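Local coordinates for glucose import ATP-binding protein GlcV (Sulfolobus solfataricus, PDB 1OXT) that powers glucose uptake as the ATP-hydrolysing subunit of an ABC transporter, coupling ATP hydrolysis to movement of the sugar across the membrane, at residues T46-I51 with L161-E166. Numbering follows the deposited sequence.
Sequences TFMRII and LLLLDE
Asp-165 OD1 is hydrogen-bonded to the hydroxyl OG1 of Thr-45, just before helix segment 46-51, and also has Met-48 CG beside it at 4.0 Å. With CG anti to the backbone N (chi1 -173°), the carboxylate reaches out from the end of the strand toward the start of the helix. This matches the usual pairing of Walker A and Walker B in P-loop ATPases: Thr-45 closes the phosphate-binding loop, while 161-166 is a run of four leucines ending in Asp-Glu. Thr-45, Thr-46 and Glu-166 are inferred to bind ATP.

No hydrogen bond links the two segments; apolar packing joins them. Met-48 CG is likewise anti to the backbone N, and the chain then bends at chi2 (64°) and again at chi3, carrying its thioether past Leu-163 in the opposite direction. SD lies 3.6 Å from Leu-163 CB and 3.7 Å from CD2, whereas CE turns in against the backbone of Leu-164. The closest approaches of SD and CE here are shorter than normal van der Waals contact, and their exact values are doubtful. One turn on, Ile-51 CG2 rests 3.8 Å from Leu-161 CD2, their side chains nearly perpendicular, and 4.0 Å from Leu-163 CD1. An alanine in place of Met-48 would be likely to open a gap over Leu-163 and beside Asp-165.

Segment 46-51 runs roughly antiparallel to strand 161-165 (157°), and their axes come within 9.5 Å. Strand 161-165 lies between 84-87 and 193-198 in the mixed sheet, and Ile-51 also touches Leu-195. Away from this sheet, Phe-47 packs on Val-6, Leu-21 and Ile-26, so the helix is sandwiched between the mixed sheet and strands 4-13 and 18-28 of the antiparallel sheet.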
loop_
_atom_site.group_PDB
_atom_site.type_symbol
_atom_site.label_atom_id
_atom_site.label_comp_id
_atom_site.label_asym_id
_atom_site.label_seq_id
_atom_site.Cartn_x
_atom_site.Cartn_y
_atom_site.Cartn_z
ATOM N N THR A 46 -5.028 -0.391 -13.598
ATOM C CA THR A 46 -5.730 -1.324 -14.479
ATOM C C THR A 46 -6.651 -2.215 -13.655
ATOM O O THR A 46 -7.830 -2.339 -13.957
ATOM C CB THR A 46 -4.730 -2.151 -15.304
ATOM O OG1 THR A 46 -4.122 -1.291 -16.277
ATOM C CG2 THR A 46 -5.457 -3.186 -16.156
ATOM N N PHE A 47 -6.107 -2.810 -12.600
ATOM C CA PHE A 47 -6.887 -3.644 -11.690
ATOM C C PHE A 47 -8.084 -2.869 -11.148
ATOM O O PHE A 47 -9.213 -3.330 -11.249
ATOM C CB PHE A 47 -6.006 -4.113 -10.540
ATOM C CG PHE A 47 -6.696 -5.024 -9.569
ATOM C CD1 PHE A 47 -6.981 -6.332 -9.914
ATOM C CD2 PHE A 47 -7.054 -4.575 -8.307
ATOM C CE1 PHE A 47 -7.614 -7.173 -9.024
ATOM C CE2 PHE A 47 -7.677 -5.434 -7.406
ATOM C CZ PHE A 47 -7.965 -6.719 -7.773
ATOM N N MET A 48 -7.833 -1.679 -10.604
ATOM C CA MET A 48 -8.893 -0.845 -10.047
ATOM C C MET A 48 -9.991 -0.547 -11.070
ATOM O O MET A 48 -11.183 -0.589 -10.751
ATOM C CB MET A 48 -8.306 0.467 -9.509
ATOM C CG MET A 48 -9.357 1.468 -9.049
ATOM S SD MET A 48 -10.320 0.873 -7.632
ATOM C CE MET A 48 -9.378 1.604 -6.274
ATOM N N ARG A 49 -9.582 -0.219 -12.294
ATOM C CA ARG A 49 -10.528 0.099 -13.363
ATOM C C ARG A 49 -11.397 -1.109 -13.678
ATOM O O ARG A 49 -12.573 -0.957 -13.998
ATOM C CB ARG A 49 -9.794 0.565 -14.624
ATOM C CG ARG A 49 -9.229 1.962 -14.521
ATOM C CD ARG A 49 -8.421 2.406 -15.744
ATOM N NE ARG A 49 -9.264 2.593 -16.919
ATOM C CZ ARG A 49 -10.036 3.657 -17.122
ATOM N NH1 ARG A 49 -10.070 4.640 -16.232
ATOM N NH2 ARG A 49 -10.771 3.742 -18.220
ATOM N N ILE A 50 -10.820 -2.303 -13.570
ATOM C CA ILE A 50 -11.572 -3.537 -13.795
ATOM C C ILE A 50 -12.577 -3.771 -12.648
ATOM O O ILE A 50 -13.740 -4.118 -12.900
ATOM C CB ILE A 50 -10.626 -4.739 -14.013
ATOM C CG1 ILE A 50 -9.989 -4.687 -15.408
ATOM C CG2 ILE A 50 -11.357 -6.064 -13.858
ATOM C CD1 ILE A 50 -8.987 -5.823 -15.652
ATOM N N ILE A 51 -12.155 -3.556 -11.402
ATOM C CA ILE A 51 -13.085 -3.703 -10.261
ATOM C C ILE A 51 -14.223 -2.692 -10.392
ATOM O O ILE A 51 -15.384 -2.999 -10.112
ATOM C CB ILE A 51 -12.368 -3.508 -8.899
ATOM C CG1 ILE A 51 -11.158 -4.446 -8.764
ATOM C CG2 ILE A 51 -13.366 -3.660 -7.722
ATOM C CD1 ILE A 51 -11.472 -5.924 -8.935
ATOM N N LEU A 161 -19.285 -0.953 -1.779
ATOM C CA LEU A 161 -17.845 -1.054 -2.067
ATOM C C LEU A 161 -17.255 0.332 -2.284
ATOM O O LEU A 161 -17.733 1.091 -3.131
ATOM C CB LEU A 161 -17.578 -1.913 -3.312
ATOM C CG LEU A 161 -16.128 -1.980 -3.839
ATOM C CD1 LEU A 161 -15.173 -2.683 -2.841
ATOM C CD2 LEU A 161 -16.033 -2.654 -5.223
ATOM N N LEU A 162 -16.226 0.671 -1.513
ATOM C CA LEU A 162 -15.566 1.954 -1.693
ATOM C C LEU A 162 -14.206 1.710 -2.343
ATOM O O LEU A 162 -13.399 0.922 -1.857
ATOM C CB LEU A 162 -15.448 2.708 -0.366
ATOM C CG LEU A 162 -14.768 4.077 -0.358
ATOM C CD1 LEU A 162 -15.614 5.126 -1.091
ATOM C CD2 LEU A 162 -14.527 4.505 1.088
ATOM N N LEU A 163 -13.972 2.390 -3.457
ATOM C CA LEU A 163 -12.762 2.192 -4.251
ATOM C C LEU A 163 -11.869 3.422 -4.173
ATOM O O LEU A 163 -12.299 4.531 -4.505
ATOM C CB LEU A 163 -13.151 1.927 -5.712
ATOM C CG LEU A 163 -13.120 0.493 -6.258
ATOM C CD1 LEU A 163 -13.514 -0.558 -5.239
ATOM C CD2 LEU A 163 -13.961 0.362 -7.531
ATOM N N LEU A 164 -10.624 3.229 -3.745
ATOM C CA LEU A 164 -9.702 4.356 -3.605
ATOM C C LEU A 164 -8.450 4.148 -4.443
ATOM O O LEU A 164 -7.720 3.210 -4.231
ATOM C CB LEU A 164 -9.310 4.557 -2.133
ATOM C CG LEU A 164 -10.464 4.809 -1.156
ATOM C CD1 LEU A 164 -9.963 5.011 0.267
ATOM C CD2 LEU A 164 -11.248 6.022 -1.599
ATOM N N ASP A 165 -8.200 5.034 -5.397
ATOM C CA ASP A 165 -7.010 4.884 -6.215
ATOM C C ASP A 165 -5.989 5.974 -5.880
ATOM O O ASP A 165 -6.157 7.118 -6.268
ATOM C CB ASP A 165 -7.354 4.896 -7.711
ATOM C CG ASP A 165 -6.144 4.562 -8.575
ATOM O OD1 ASP A 165 -6.304 4.049 -9.696
ATOM O OD2 ASP A 165 -4.977 4.770 -8.188
ATOM N N GLU A 166 -4.942 5.605 -5.146
ATOM C CA GLU A 166 -3.906 6.554 -4.744
ATOM C C GLU A 166 -4.508 7.872 -4.308
ATOM O O GLU A 166 -4.119 8.932 -4.793
ATOM C CB GLU A 166 -2.902 6.790 -5.875
ATOM C CG GLU A 166 -2.395 5.509 -6.508
ATOM C CD GLU A 166 -0.884 5.479 -6.640
ATOM O OE1 GLU A 166 -0.186 5.591 -5.604
ATOM O OE2 GLU A 166 -0.398 5.331 -7.778
#